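Local coordinates for DNA damage response protein Rtt109, putative (Neosartorya fumigata, PDB 5ZB9) that probably transfers the acetyl group of acetyl-CoA to lysine side chains of histones, histone H3 among them, at residues 166-169 with 170-174; 447-450 with 451-455. All blocks are in the same frame, centred on the assembly; numbering follows the deposited sequence.

Contact 1. Residues 166-169 with 170-174; sequences IKWW and CRVID
Helix 162-177 carries part of the CoA site of this histone acetyltransferase: Trp168 and Arg171 both bind CoA when the cofactor is present, and here, without it, they meet one turn apart. In the conformer given, one of two deposited, so that its place is less certain, the Arg171 side chain bends at chi3 (-64°) and folds back over the preceding turn, bringing NH1 to 3.4 Å from Trp168 CA. The guanidinium plane stands 85° from the Trp168 indole, whose edge faces NH1; the group is therefore not stacked on the ring. Val172 touches both indoles. Its CG2 sits 3.8 Å from the centroid of the Trp168 six-membered ring, 12° off the normal, a CH-pi contact, while its CB approaches Trp169 CE3 obliquely at 4.0 Å. Trp168 CZ3 in turn lies over the face of the Trp169 ring. Beneath the side chains the bonds are helical i to i+4, for example Val172 N to Trp168 O at 3.0 Å. Trp168, Arg171 and Val172 touch Arg113 of helix 111-127; Trp169 packs on Leu138 and Ala140 of strand 133-140, and Cys170 and Ile173 reach Trp235 of strand 235-236.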
loop_
_atom_site.group_PDB
_atom_site.type_symbol
_atom_site.label_atom_id
_atom_site.label_comp_id
_atom_site.label_asym_id
_atom_site.label_seq_id
_atom_site.Cartn_x
_atom_site.Cartn_y
_atom_site.Cartn_z
ATOM N N ILE A 166 0.828 -12.568 -4.331
ATOM C CA ILE A 166 1.441 -12.475 -3.014
ATOM C C ILE A 166 2.976 -12.522 -3.117
ATOM O O ILE A 166 3.660 -11.703 -2.504
ATOM C CB ILE A 166 0.921 -13.585 -2.077
ATOM C CG1 ILE A 166 -0.586 -13.425 -1.861
ATOM C CG2 ILE A 166 1.644 -13.548 -0.733
ATOM C CD1 ILE A 166 -1.262 -14.661 -1.271
ATOM N N LYS A 167 3.523 -13.444 -3.907
ATOM C CA LYS A 167 4.974 -13.490 -4.079
ATOM C C LYS A 167 5.482 -12.232 -4.764
ATOM O O LYS A 167 6.553 -11.722 -4.424
ATOM C CB LYS A 167 5.404 -14.717 -4.876
ATOM C CG LYS A 167 5.201 -16.014 -4.131
ATOM C CD LYS A 167 5.581 -17.216 -4.981
ATOM C CE LYS A 167 5.045 -18.498 -4.348
ATOM N NZ LYS A 167 5.455 -19.739 -5.069
ATOM N N TRP A 168 4.704 -11.726 -5.719
ATOM C CA TRP A 168 5.097 -10.540 -6.480
ATOM C C TRP A 168 5.220 -9.323 -5.563
ATOM O O TRP A 168 6.228 -8.619 -5.576
ATOM C CB TRP A 168 4.084 -10.272 -7.602
ATOM C CG TRP A 168 4.480 -9.195 -8.578
ATOM C CD1 TRP A 168 5.285 -9.332 -9.677
ATOM C CD2 TRP A 168 4.072 -7.815 -8.554
ATOM N NE1 TRP A 168 5.405 -8.125 -10.330
ATOM C CE2 TRP A 168 4.670 -7.181 -9.663
ATOM C CE3 TRP A 168 3.263 -7.061 -7.703
ATOM C CZ2 TRP A 168 4.480 -5.835 -9.942
ATOM C CZ3 TRP A 168 3.073 -5.714 -7.981
ATOM C CH2 TRP A 168 3.677 -5.117 -9.092
ATOM N N TRP A 169 4.195 -9.096 -4.751
ATOM C CA TRP A 169 4.177 -7.952 -3.853
ATOM C C TRP A 169 5.273 -8.034 -2.800
ATOM O O TRP A 169 5.828 -7.016 -2.405
ATOM C CB TRP A 169 2.807 -7.815 -3.185
ATOM C CG TRP A 169 1.828 -7.060 -4.033
ATOM C CD1 TRP A 169 0.671 -7.537 -4.579
ATOM C CD2 TRP A 169 1.938 -5.695 -4.452
ATOM N NE1 TRP A 169 0.049 -6.548 -5.295
ATOM C CE2 TRP A 169 0.803 -5.407 -5.229
ATOM C CE3 TRP A 169 2.884 -4.687 -4.234
ATOM C CZ2 TRP A 169 0.585 -4.149 -5.788
ATOM C CZ3 TRP A 169 2.669 -3.447 -4.786
ATOM C CH2 TRP A 169 1.533 -3.186 -5.559
ATOM N N CYS A 170 5.599 -9.238 -2.349
ATOM C CA CYS A 170 6.726 -9.380 -1.430
ATOM C C CYS A 170 8.039 -8.981 -2.111
ATOM O O CYS A 170 8.896 -8.369 -1.475
ATOM C CB CYS A 170 6.806 -10.804 -0.884
ATOM S SG CYS A 170 5.419 -11.218 0.207
ATOM N N ARG A 171 8.186 -9.290 -3.404
ATOM C CA ARG A 171 9.393 -8.927 -4.140
ATOM C C ARG A 171 9.459 -7.419 -4.368
ATOM O O ARG A 171 10.533 -6.851 -4.496
ATOM C CB ARG A 171 9.462 -9.679 -5.474
ATOM C CG ARG A 171 9.802 -11.166 -5.344
ATOM C CD ARG A 171 10.027 -11.807 -6.711
ATOM N NE ARG A 171 8.816 -11.778 -7.526
ATOM C CZ ARG A 171 8.004 -12.816 -7.704
ATOM N NH1 ARG A 171 6.920 -12.685 -8.452
ATOM N NH2 ARG A 171 8.282 -13.983 -7.136
ATOM N N VAL A 172 8.303 -6.769 -4.412
ATOM C CA VAL A 172 8.256 -5.314 -4.514
ATOM C C VAL A 172 8.759 -4.685 -3.217
ATOM O O VAL A 172 9.537 -3.726 -3.216
ATOM C CB VAL A 172 6.823 -4.808 -4.790
ATOM C CG1 VAL A 172 6.729 -3.306 -4.573
ATOM C CG2 VAL A 172 6.371 -5.195 -6.197
ATOM N N ILE A 173 8.295 -5.249 -2.109
ATOM C CA ILE A 173 8.595 -4.757 -0.773
ATOM C C ILE A 173 10.036 -5.066 -0.327
ATOM O O ILE A 173 10.667 -4.253 0.348
ATOM C CB ILE A 173 7.563 -5.352 0.229
ATOM C CG1 ILE A 173 6.215 -4.661 0.023
ATOM C CG2 ILE A 173 8.023 -5.240 1.683
ATOM C CD1 ILE A 173 6.305 -3.160 0.065
ATOM N N ASP A 174 10.559 -6.225 -0.729
ATOM C CA ASP A 174 11.855 -6.706 -0.227
ATOM C C ASP A 174 13.002 -5.677 -0.319
ATOM O O ASP A 174 13.698 -5.461 0.669
ATOM C CB ASP A 174 12.254 -8.002 -0.947
ATOM C CG ASP A 174 13.302 -8.804 -0.184
ATOM O OD1 ASP A 174 13.188 -8.924 1.052
ATOM O OD2 ASP A 174 14.241 -9.323 -0.815
#

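Contact 2. Residues 447-450 with 451-455; sequences KAWA and EKVAS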
loop_
_atom_site.group_PDB
_atom_site.type_symbol
_atom_site.label_atom_id
_atom_site.label_comp_id
_atom_site.label_asym_id
_atom_site.label_seq_id
_atom_site.Cartn_x
_atom_site.Cartn_y
_atom_site.Cartn_z
ATOM N N LYS A 447 -4.485 9.523 -24.408
ATOM C CA LYS A 447 -4.498 10.926 -24.812
ATOM C C LYS A 447 -5.635 11.692 -24.145
ATOM O O LYS A 447 -5.465 12.830 -23.709
ATOM C CB LYS A 447 -4.615 11.043 -26.330
ATOM C CG LYS A 447 -4.796 12.468 -26.826
ATOM C CD LYS A 447 -4.663 12.531 -28.334
ATOM C CE LYS A 447 -4.796 13.951 -28.848
ATOM N NZ LYS A 447 -4.510 14.025 -30.310
ATOM N N ALA A 448 -6.791 11.052 -24.054
ATOM C CA ALA A 448 -7.962 11.683 -23.462
ATOM C C ALA A 448 -7.772 11.951 -21.973
ATOM O O ALA A 448 -8.065 13.049 -21.496
ATOM C CB ALA A 448 -9.200 10.818 -23.694
ATOM N N TRP A 449 -7.288 10.952 -21.236
ATOM C CA TRP A 449 -7.078 11.115 -19.798
ATOM C C TRP A 449 -5.977 12.146 -19.508
ATOM O O TRP A 449 -6.078 12.923 -18.559
ATOM C CB TRP A 449 -6.735 9.773 -19.140
ATOM C CG TRP A 449 -6.552 9.880 -17.641
ATOM C CD1 TRP A 449 -7.534 9.991 -16.697
ATOM C CD2 TRP A 449 -5.311 9.893 -16.925
ATOM N NE1 TRP A 449 -6.981 10.077 -15.442
ATOM C CE2 TRP A 449 -5.618 10.016 -15.554
ATOM C CE3 TRP A 449 -3.969 9.812 -17.312
ATOM C CZ2 TRP A 449 -4.632 10.063 -14.566
ATOM C CZ3 TRP A 449 -2.989 9.863 -16.329
ATOM C CH2 TRP A 449 -3.327 9.987 -14.974
ATOM N N ALA A 450 -4.933 12.150 -20.336
ATOM C CA ALA A 450 -3.808 13.060 -20.152
ATOM C C ALA A 450 -4.264 14.504 -20.280
ATOM O O ALA A 450 -3.824 15.378 -19.528
ATOM C CB ALA A 450 -2.702 12.757 -21.156
ATOM N N GLU A 451 -5.159 14.747 -21.232
ATOM C CA GLU A 451 -5.706 16.081 -21.441
ATOM C C GLU A 451 -6.637 16.483 -20.307
ATOM O O GLU A 451 -6.619 17.631 -19.860
ATOM C CB GLU A 451 -6.435 16.147 -22.777
ATOM C CG GLU A 451 -5.505 16.078 -23.968
ATOM C CD GLU A 451 -6.251 15.902 -25.273
ATOM O OE1 GLU A 451 -7.470 15.630 -25.225
ATOM O OE2 GLU A 451 -5.620 16.035 -26.345
ATOM N N LYS A 452 -7.450 15.534 -19.850
ATOM C CA LYS A 452 -8.360 15.766 -18.733
ATOM C C LYS A 452 -7.597 16.153 -17.474
ATOM O O LYS A 452 -7.993 17.067 -16.742
ATOM C CB LYS A 452 -9.197 14.519 -18.466
ATOM C CG LYS A 452 -10.124 14.648 -17.279
ATOM C CD LYS A 452 -11.219 15.647 -17.556
ATOM C CE LYS A 452 -12.116 15.818 -16.346
ATOM N NZ LYS A 452 -13.057 16.961 -16.528
ATOM N N VAL A 453 -6.503 15.444 -17.220
ATOM C CA VAL A 453 -5.665 15.747 -16.071
ATOM C C VAL A 453 -5.100 17.157 -16.192
ATOM O O VAL A 453 -5.180 17.947 -15.250
ATOM C CB VAL A 453 -4.515 14.737 -15.932
ATOM C CG1 VAL A 453 -3.546 15.186 -14.859
ATOM C CG2 VAL A 453 -5.065 13.377 -15.605
ATOM N N ALA A 454 -4.546 17.465 -17.364
ATOM C CA ALA A 454 -4.009 18.795 -17.650
ATOM C C ALA A 454 -5.046 19.879 -17.395
ATOM O O ALA A 454 -4.737 20.911 -16.804
ATOM C CB ALA A 454 -3.510 18.872 -19.086
ATOM N N SER A 455 -6.279 19.636 -17.827
ATOM C CA SER A 455 -7.359 20.595 -17.644
ATOM C C SER A 455 -7.675 20.809 -16.169
ATOM O O SER A 455 -7.847 21.945 -15.718
ATOM C CB SER A 455 -8.613 20.134 -18.387
ATOM O OG SER A 455 -8.337 19.903 -19.758
#
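The Trp449 indole has Val453 CG2 over the centre of one face, 3.4 Å above its plane, and at its edge NE1 donates a hydrogen bond to Ala427 O of helix 421-432. The pair is an i to i+4 CH-pi contact on helix 439-457: CG2 stands 3.5 Å from the centroid of the six-membered ring, 18° off the normal. Two torsions align them. Trp449 holds CG opposite its own backbone N (chi1 -178°), and Val453 sets CG2 opposite its carbonyl carbon, so that the methyl points back at the ring and also approaches Trp449 O. The NE1 bond, with the methyl over the face, probably limits rotation of the indole. Around this pair, Trp449 touches Phe430 and Leu431 of helix 421-432 and Arg26 of strand 22-35, while Val453 rests on Ile28 of the same strand; the contact thus joins helix 439-457 to both elements, away from the CoA site.

On another side of the helix, Lys447 and Glu451 approach through carbon: Lys447 CE is 3.4 Å from Glu451 OE2, but Lys447 NZ is 4.6 Å from that oxygen, beyond a salt bridge, and NZ has a weak, long ion pair with Glu68. Beneath the indole and the methyl, the backbone bond from Val453 N to Trp449 O measures 2.9 Å.

Contact 1 comes first along the chain and closes well before contact 2 opens; their centres are 32 Å apart and their nearest atoms about 17 Å, so they do not touch. Each lies within a single helix, 162-177 or 439-457, and the two helices pack on different strands of one mixed sheet: 133-140 for contact 1, 22-35 for contact 2. Between those strands run 50-61, 71-82 and 86-96, joined edge to edge by antiparallel pairs and then by a parallel pair to 133-140. The sheet is therefore the shared framework. Contact 1 lies at the CoA-binding residues, whereas contact 2 lies on a helix late in the chain, away from the annotated sites.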